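Local coordinates for protein lactose Operon Repressor (Escherichia coli, PDB 1JYE) that represses transcription of the lactose operon by binding operator DNA as a member of the LacI family, at residues S93-M98 with H112-Q117; S102-C107 with I134-A139; E172-L177 with P239-V244. The protein carries 1 engineered substitution. One frame throughout, in Å; residues are numbered along the deposited sequence.

Contact 1: residues S93-M98 with H112-Q117; sequences SVVVSM and HNLLAQ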
loop_
_atom_site.group_PDB
_atom_site.type_symbol
_atom_site.label_atom_id
_atom_site.label_comp_id
_atom_site.label_asym_id
_atom_site.label_seq_id
_atom_site.Cartn_x
_atom_site.Cartn_y
_atom_site.Cartn_z
ATOM N N SER A 93 -3.137 -0.899 23.068
ATOM C CA SER A 93 -2.196 -1.692 22.290
ATOM C C SER A 93 -3.035 -2.552 21.360
ATOM O O SER A 93 -4.203 -2.824 21.646
ATOM C CB SER A 93 -1.341 -2.572 23.202
ATOM O OG SER A 93 -0.400 -1.779 23.902
ATOM N N VAL A 94 -2.441 -2.987 20.256
ATOM C CA VAL A 94 -3.177 -3.775 19.278
ATOM C C VAL A 94 -2.486 -5.050 18.815
ATOM O O VAL A 94 -1.338 -5.022 18.364
ATOM C CB VAL A 94 -3.471 -2.923 18.020
ATOM C CG1 VAL A 94 -4.382 -3.685 17.066
ATOM C CG2 VAL A 94 -4.090 -1.596 18.422
ATOM N N VAL A 95 -3.195 -6.170 18.931
ATOM C CA VAL A 95 -2.683 -7.451 18.468
ATOM C C VAL A 95 -3.301 -7.599 17.082
ATOM O O VAL A 95 -4.514 -7.463 16.923
ATOM C CB VAL A 95 -3.156 -8.620 19.363
ATOM C CG1 VAL A 95 -2.593 -9.939 18.838
ATOM C CG2 VAL A 95 -2.714 -8.387 20.804
ATOM N N VAL A 96 -2.471 -7.859 16.077
ATOM C CA VAL A 96 -2.964 -7.989 14.712
ATOM C C VAL A 96 -2.748 -9.387 14.153
ATOM O O VAL A 96 -1.638 -9.920 14.196
ATOM C CB VAL A 96 -2.266 -6.975 13.773
ATOM C CG1 VAL A 96 -2.871 -7.054 12.370
ATOM C CG2 VAL A 96 -2.398 -5.571 14.338
ATOM N N SER A 97 -3.821 -9.976 13.632
ATOM C CA SER A 97 -3.761 -11.306 13.042
ATOM C C SER A 97 -4.204 -11.190 11.587
ATOM O O SER A 97 -5.293 -10.684 11.302
ATOM C CB SER A 97 -4.686 -12.268 13.795
ATOM O OG SER A 97 -4.674 -13.557 13.201
ATOM N N MET A 98 -3.356 -11.640 10.668
ATOM C CA MET A 98 -3.680 -11.572 9.249
ATOM C C MET A 98 -4.291 -12.906 8.839
ATOM O O MET A 98 -3.667 -13.956 8.978
ATOM C CB MET A 98 -2.414 -11.273 8.438
ATOM C CG MET A 98 -2.651 -10.408 7.205
ATOM S SD MET A 98 -1.108 -9.751 6.500
ATOM C CE MET A 98 -0.531 -11.183 5.616
ATOM N N HIS A 112 -10.008 -16.741 17.280
ATOM C CA HIS A 112 -9.662 -17.615 18.396
ATOM C C HIS A 112 -8.281 -17.258 18.951
ATOM O O HIS A 112 -8.113 -17.116 20.162
ATOM C CB HIS A 112 -9.684 -19.078 17.945
ATOM C CG HIS A 112 -9.260 -20.045 19.007
ATOM N ND1 HIS A 112 -7.952 -20.166 19.424
ATOM C CD2 HIS A 112 -9.974 -20.927 19.746
ATOM C CE1 HIS A 112 -7.878 -21.082 20.375
ATOM N NE2 HIS A 112 -9.091 -21.558 20.589
ATOM N N ASN A 113 -7.300 -17.107 18.066
ATOM C CA ASN A 113 -5.945 -16.770 18.497
ATOM C C ASN A 113 -5.889 -15.408 19.180
ATOM O O ASN A 113 -5.130 -15.212 20.128
ATOM C CB ASN A 113 -4.973 -16.780 17.311
ATOM C CG ASN A 113 -4.873 -18.139 16.649
ATOM O OD1 ASN A 113 -4.981 -19.174 17.307
ATOM N ND2 ASN A 113 -4.645 -18.142 15.340
ATOM N N LEU A 114 -6.687 -14.460 18.692
ATOM C CA LEU A 114 -6.716 -13.124 19.276
ATOM C C LEU A 114 -7.313 -13.158 20.682
ATOM O O LEU A 114 -6.825 -12.483 21.591
ATOM C CB LEU A 114 -7.522 -12.174 18.382
ATOM C CG LEU A 114 -6.855 -11.804 17.053
ATOM C CD1 LEU A 114 -7.848 -11.086 16.155
ATOM C CD2 LEU A 114 -5.639 -10.921 17.319
ATOM N N LEU A 115 -8.367 -13.948 20.856
ATOM C CA LEU A 115 -9.012 -14.071 22.158
ATOM C C LEU A 115 -8.058 -14.714 23.159
ATOM O O LEU A 115 -8.123 -14.439 24.358
ATOM C CB LEU A 115 -10.288 -14.911 22.045
ATOM C CG LEU A 115 -11.475 -14.268 21.324
ATOM C CD1 LEU A 115 -12.596 -15.287 21.180
ATOM C CD2 LEU A 115 -11.951 -13.045 22.103
ATOM N N ALA A 116 -7.172 -15.569 22.662
ATOM C CA ALA A 116 -6.202 -16.243 23.519
ATOM C C ALA A 116 -5.175 -15.247 24.054
ATOM O O ALA A 116 -4.479 -15.522 25.036
ATOM C CB ALA A 116 -5.505 -17.353 22.746
ATOM N N GLN A 117 -5.077 -14.092 23.402
ATOM C CA GLN A 117 -4.139 -13.059 23.830
ATOM C C GLN A 117 -4.815 -12.091 24.797
ATOM O O GLN A 117 -4.252 -11.060 25.160
ATOM C CB GLN A 117 -3.589 -12.299 22.620
ATOM C CG GLN A 117 -2.720 -13.142 21.698
ATOM C CD GLN A 117 -1.582 -13.829 22.436
ATOM O OE1 GLN A 117 -0.909 -13.217 23.264
ATOM N NE2 GLN A 117 -1.359 -15.101 22.130
#
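Val95 and Ser97 of the strand both meet Leu114 of the helix, and the packing is apolar. CG1 of Val95 lies 3.5 Å from CD2 of Leu114, the tightest approach between the two segments. With CG1 anti to the backbone N (chi1 -180°), it is this methyl of Val95, not CG2, that meets Leu114. The side chains of Val95 and Leu114 slide past each other in opposite directions. CD2 of Leu114 also lies 3.7 Å from the carbonyl O of Val95. Ser97 takes part through carbon rather than its hydroxyl: its CB stands 3.9 Å from CD2 of Leu114. CG of Gln117 adds a looser touch, 4.3 Å from CG1 of Val95. No hydrogen bond spans the segments. The strand and helix 104-115 form the first half of a beta-alpha-beta crossover leading to strand 122-125, in a Rossmann-like parallel sheet. Leu114 touches Leu122 of that next strand as well. Backbone hydrogen bonds are made within segment 112-117, or from the strand to its neighbours. Gln117 N bonds to Leu114 O at 3.0 Å. Val95 bonds through its backbone to Ile64 and Val66 of strand 63-68. On the opposite face of the sheet, Val94 packs on helix 74-89. The backbones of Val94 and Val96 bond to the second subunit, and Val96 and Met98 pack on its Leu84, the engineered residue.

Contact 2: residues S102-C107 with I134-A139; sequences SGVEAC and IAVEAA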
loop_
_atom_site.group_PDB
_atom_site.type_symbol
_atom_site.label_atom_id
_atom_site.label_comp_id
_atom_site.label_asym_id
_atom_site.label_seq_id
_atom_site.Cartn_x
_atom_site.Cartn_y
_atom_site.Cartn_z
ATOM N N SER A 102 -9.472 -16.563 2.310
ATOM C CA SER A 102 -10.487 -17.499 1.845
ATOM C C SER A 102 -11.115 -18.372 2.924
ATOM O O SER A 102 -10.493 -19.317 3.415
ATOM C CB SER A 102 -9.902 -18.396 0.751
ATOM O OG SER A 102 -9.465 -17.632 -0.359
ATOM N N GLY A 103 -12.353 -18.056 3.291
ATOM C CA GLY A 103 -13.046 -18.861 4.278
ATOM C C GLY A 103 -13.363 -18.258 5.631
ATOM O O GLY A 103 -12.572 -17.515 6.215
ATOM N N VAL A 104 -14.544 -18.605 6.133
ATOM C CA VAL A 104 -15.004 -18.142 7.430
ATOM C C VAL A 104 -14.218 -18.874 8.516
ATOM O O VAL A 104 -14.012 -18.349 9.607
ATOM C CB VAL A 104 -16.515 -18.422 7.606
ATOM C CG1 VAL A 104 -16.793 -19.908 7.415
ATOM C CG2 VAL A 104 -16.979 -17.962 8.979
ATOM N N GLU A 105 -13.770 -20.089 8.207
ATOM C CA GLU A 105 -13.006 -20.878 9.168
ATOM C C GLU A 105 -11.660 -20.225 9.463
ATOM O O GLU A 105 -11.197 -20.231 10.601
ATOM C CB GLU A 105 -12.781 -22.297 8.642
ATOM C CG GLU A 105 -14.053 -23.115 8.493
ATOM C CD GLU A 105 -14.883 -23.130 9.761
ATOM O OE1 GLU A 105 -14.307 -23.348 10.846
ATOM O OE2 GLU A 105 -16.114 -22.927 9.672
ATOM N N ALA A 106 -11.036 -19.667 8.432
ATOM C CA ALA A 106 -9.747 -19.004 8.590
ATOM C C ALA A 106 -9.912 -17.785 9.491
ATOM O O ALA A 106 -9.046 -17.488 10.316
ATOM C CB ALA A 106 -9.205 -18.582 7.229
ATOM N N CYS A 107 -11.032 -17.084 9.336
ATOM C CA CYS A 107 -11.296 -15.899 10.143
ATOM C C CYS A 107 -11.607 -16.306 11.579
ATOM O O CYS A 107 -11.184 -15.644 12.523
ATOM C CB CYS A 107 -12.465 -15.101 9.557
ATOM S SG CYS A 107 -12.613 -13.425 10.229
ATOM N N ILE A 134 -22.104 -13.554 10.972
ATOM C CA ILE A 134 -22.842 -13.927 12.174
ATOM C C ILE A 134 -22.080 -15.037 12.895
ATOM O O ILE A 134 -21.986 -15.045 14.123
ATOM C CB ILE A 134 -24.267 -14.404 11.821
ATOM C CG1 ILE A 134 -25.104 -13.208 11.353
ATOM C CG2 ILE A 134 -24.915 -15.077 13.033
ATOM C CD1 ILE A 134 -26.475 -13.582 10.814
ATOM N N ALA A 135 -21.518 -15.961 12.121
ATOM C CA ALA A 135 -20.755 -17.071 12.682
ATOM C C ALA A 135 -19.499 -16.560 13.387
ATOM O O ALA A 135 -19.148 -17.027 14.474
ATOM C CB ALA A 135 -20.381 -18.053 11.582
ATOM N N VAL A 136 -18.814 -15.605 12.768
ATOM C CA VAL A 136 -17.611 -15.046 13.377
ATOM C C VAL A 136 -17.967 -14.302 14.662
ATOM O O VAL A 136 -17.257 -14.401 15.662
ATOM C CB VAL A 136 -16.892 -14.085 12.406
ATOM C CG1 VAL A 136 -15.761 -13.353 13.128
ATOM C CG2 VAL A 136 -16.334 -14.873 11.231
ATOM N N GLU A 137 -19.073 -13.565 14.645
ATOM C CA GLU A 137 -19.488 -12.828 15.832
ATOM C C GLU A 137 -19.738 -13.797 16.988
ATOM O O GLU A 137 -19.388 -13.516 18.135
ATOM C CB GLU A 137 -20.762 -12.028 15.553
ATOM C CG GLU A 137 -21.223 -11.187 16.734
ATOM C CD GLU A 137 -22.604 -10.593 16.529
ATOM O OE1 GLU A 137 -23.560 -11.369 16.324
ATOM O OE2 GLU A 137 -22.734 -9.351 16.577
ATOM N N ALA A 138 -20.344 -14.938 16.680
ATOM C CA ALA A 138 -20.635 -15.933 17.705
ATOM C C ALA A 138 -19.337 -16.458 18.316
ATOM O O ALA A 138 -19.278 -16.767 19.505
ATOM C CB ALA A 138 -21.440 -17.085 17.102
ATOM N N ALA A 139 -18.296 -16.544 17.497
ATOM C CA ALA A 139 -17.004 -17.046 17.952
ATOM C C ALA A 139 -16.228 -16.060 18.823
ATOM O O ALA A 139 -15.234 -16.429 19.445
ATOM C CB ALA A 139 -16.160 -17.448 16.750
#
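Cys107 and Val136 bring the two helical segments together, with CA atoms 7.1 Å apart. Segment 102-107 holds the start of helix 104-115, and segment 134-139 the later part of helix 130-139. Gly103 is the N-cap of the first helix. Its phi of 113° is one at which a side chain would crowd the carbonyl O of Ser102, so glycine suits the place. No hydrogen bond joins the segments. The contact is made by small apolar groups. CG2 of Val136 is shared: it lies 3.9 Å from CG2 of Val104 and 4.1 Å from SG of Cys107. Val104 and Cys107 are one helical turn apart, and both send the touching atom anti to the backbone N; for Cys107 chi1 is -166°. CG2 of Val104 also lies 4.3 Å from CB of Ala135, a looser touch. This is plain helix-helix packing on one side of the N-terminal parallel sheet. Each helix belongs to a successive beta-alpha unit, with strand 122-125 between them in the chain. Lys108 and Val111 carry the packing further along helix 104-115. On the sheet side, Val136 touches Phe147 of strand 145-147, and Cys107 touches Tyr126 just past strand 122-125.

Contact 3: residues E172-L177 with P239-V244; sequences EHLVAL and PTAMLV
Leu174 meets Leu243 with CD1, while both of its methyls reach Ala241 CB; it is the one helix residue in the contact. Its CG is anti to the carbonyl carbon (chi1 -66°) and the chain then runs extended (chi2 178°). This sends the fork of the side chain out from the helix toward the strand. CD1 of Leu174 lies 3.6 Å from CG of Leu243 and 3.7 Å from CD2 of Leu243. CB of Ala241 points at the helix and lies nearly level between the two methyls of Leu174, 3.8 Å from CD2 and 3.9 Å from CD1. The first bond of the Leu243 side chain points neither at the helix nor away from it. Its CG is likewise anti to the carbonyl carbon. The two leucine side chains pass each other in opposite directions, and CG and CD2 of Leu243 do the touching. Helix 172-177 and strand 241-244 run antiparallel at 172°, with axes 9.9 Å apart. Helix 163-177 covers one face of the parallel sheet containing strand 241-244, as in the periplasmic-binding-protein-like fold. Strand 269-271 adds Val271 to the same cluster, touching both Leu174 and Leu243. Met242 points to the other face and packs on helix 222-234. His173 NE2 bonds to Thr329 OG1, and Thr240 OG1 to His179 and Gln181. With four buried residues and no hydrogen bond between the segments, the contact rests on the close fit of hydrocarbon groups.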
loop_
_atom_site.group_PDB
_atom_site.type_symbol
_atom_site.label_atom_id
_atom_site.label_comp_id
_atom_site.label_asym_id
_atom_site.label_seq_id
_atom_site.Cartn_x
_atom_site.Cartn_y
_atom_site.Cartn_z
ATOM N N GLU A 172 -23.912 7.441 -12.666
ATOM C CA GLU A 172 -24.519 8.713 -13.041
ATOM C C GLU A 172 -23.538 9.682 -13.686
ATOM O O GLU A 172 -23.918 10.465 -14.557
ATOM C CB GLU A 172 -25.206 9.349 -11.827
ATOM C CG GLU A 172 -26.466 8.582 -11.432
ATOM C CD GLU A 172 -27.268 9.233 -10.325
ATOM O OE1 GLU A 172 -28.382 8.738 -10.055
ATOM O OE2 GLU A 172 -26.801 10.222 -9.724
ATOM N N HIS A 173 -22.277 9.618 -13.274
ATOM C CA HIS A 173 -21.254 10.487 -13.847
ATOM C C HIS A 173 -21.080 10.156 -15.333
ATOM O O HIS A 173 -21.088 11.049 -16.183
ATOM C CB HIS A 173 -19.926 10.292 -13.103
ATOM C CG HIS A 173 -18.801 11.122 -13.641
ATOM N ND1 HIS A 173 -18.873 12.494 -13.749
ATOM C CD2 HIS A 173 -17.569 10.773 -14.085
ATOM C CE1 HIS A 173 -17.733 12.955 -14.236
ATOM N NE2 HIS A 173 -16.926 11.931 -14.447
ATOM N N LEU A 174 -20.936 8.869 -15.640
ATOM C CA LEU A 174 -20.762 8.419 -17.017
ATOM C C LEU A 174 -22.012 8.671 -17.853
ATOM O O LEU A 174 -21.922 9.092 -19.006
ATOM C CB LEU A 174 -20.406 6.930 -17.048
ATOM C CG LEU A 174 -19.038 6.602 -16.436
ATOM C CD1 LEU A 174 -18.796 5.109 -16.464
ATOM C CD2 LEU A 174 -17.947 7.337 -17.214
ATOM N N VAL A 175 -23.179 8.417 -17.269
ATOM C CA VAL A 175 -24.435 8.634 -17.987
ATOM C C VAL A 175 -24.615 10.115 -18.318
ATOM O O VAL A 175 -25.005 10.468 -19.439
ATOM C CB VAL A 175 -25.642 8.145 -17.160
ATOM C CG1 VAL A 175 -26.950 8.555 -17.840
ATOM C CG2 VAL A 175 -25.586 6.631 -17.022
ATOM N N ALA A 176 -24.317 10.972 -17.346
ATOM C CA ALA A 176 -24.447 12.413 -17.521
ATOM C C ALA A 176 -23.528 12.925 -18.626
ATOM O O ALA A 176 -23.848 13.903 -19.301
ATOM C CB ALA A 176 -24.142 13.130 -16.211
ATOM N N LEU A 177 -22.384 12.265 -18.802
ATOM C CA LEU A 177 -21.434 12.653 -19.838
ATOM C C LEU A 177 -21.881 12.171 -21.215
ATOM O O LEU A 177 -21.326 12.589 -22.232
ATOM C CB LEU A 177 -20.040 12.100 -19.522
ATOM C CG LEU A 177 -19.279 12.802 -18.394
ATOM C CD1 LEU A 177 -18.015 12.020 -18.066
ATOM C CD2 LEU A 177 -18.940 14.231 -18.809
ATOM N N PRO A 239 -15.730 -0.435 -25.333
ATOM C CA PRO A 239 -16.706 0.464 -24.719
ATOM C C PRO A 239 -16.185 1.892 -24.808
ATOM O O PRO A 239 -15.032 2.108 -25.177
ATOM C CB PRO A 239 -16.758 -0.034 -23.281
ATOM C CG PRO A 239 -15.313 -0.386 -23.028
ATOM C CD PRO A 239 -14.934 -1.133 -24.304
ATOM N N THR A 240 -17.032 2.864 -24.492
ATOM C CA THR A 240 -16.589 4.249 -24.495
ATOM C C THR A 240 -16.221 4.609 -23.058
ATOM O O THR A 240 -15.569 5.617 -22.806
ATOM C CB THR A 240 -17.677 5.219 -25.017
ATOM O OG1 THR A 240 -18.871 5.086 -24.238
ATOM C CG2 THR A 240 -17.982 4.932 -26.484
ATOM N N ALA A 241 -16.629 3.764 -22.114
ATOM C CA ALA A 241 -16.326 4.002 -20.706
ATOM C C ALA A 241 -16.279 2.706 -19.906
ATOM O O ALA A 241 -16.940 1.723 -20.243
ATOM C CB ALA A 241 -17.358 4.952 -20.099
ATOM N N MET A 242 -15.488 2.721 -18.838
ATOM C CA MET A 242 -15.344 1.561 -17.970
ATOM C C MET A 242 -15.479 1.948 -16.504
ATOM O O MET A 242 -14.935 2.963 -16.071
ATOM C CB MET A 242 -13.966 0.912 -18.159
ATOM C CG MET A 242 -13.696 0.307 -19.526
ATOM S SD MET A 242 -12.024 -0.391 -19.591
ATOM C CE MET A 242 -12.230 -1.889 -18.650
ATOM N N LEU A 243 -16.224 1.144 -15.750
ATOM C CA LEU A 243 -16.359 1.341 -14.311
ATOM C C LEU A 243 -15.451 0.246 -13.754
ATOM O O LEU A 243 -15.669 -0.936 -14.017
ATOM C CB LEU A 243 -17.811 1.119 -13.866
ATOM C CG LEU A 243 -18.741 2.294 -14.169
ATOM C CD1 LEU A 243 -20.197 1.837 -14.109
ATOM C CD2 LEU A 243 -18.478 3.420 -13.180
ATOM N N VAL A 244 -14.419 0.637 -13.009
ATOM C CA VAL A 244 -13.467 -0.327 -12.458
ATOM C C VAL A 244 -13.549 -0.371 -10.930
ATOM O O VAL A 244 -13.674 0.665 -10.277
ATOM C CB VAL A 244 -12.035 0.020 -12.926
ATOM C CG1 VAL A 244 -11.060 -1.053 -12.476
ATOM C CG2 VAL A 244 -12.019 0.152 -14.447
#

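Overall arrangement
From the N terminus, contact 1 closes first, bringing the end of helix 104-115 back to strand 93-98. Contact 2 opens inside that loop, at the start of the same helix, and closes later on helix 130-139. The two therefore cross, and they touch directly where Leu115 CD1 lies 3.4 Å from Ala139 O. Together they tie strand 93-98 and two successive helices into the N-terminal subdomain. Contact 3 follows in series. With 61 residues between its segments, it joins helix 163-177 to strand 241-244 in the other subdomain. Its centre is about 43 Å from that of contact 1 and about 37 Å from that of contact 2.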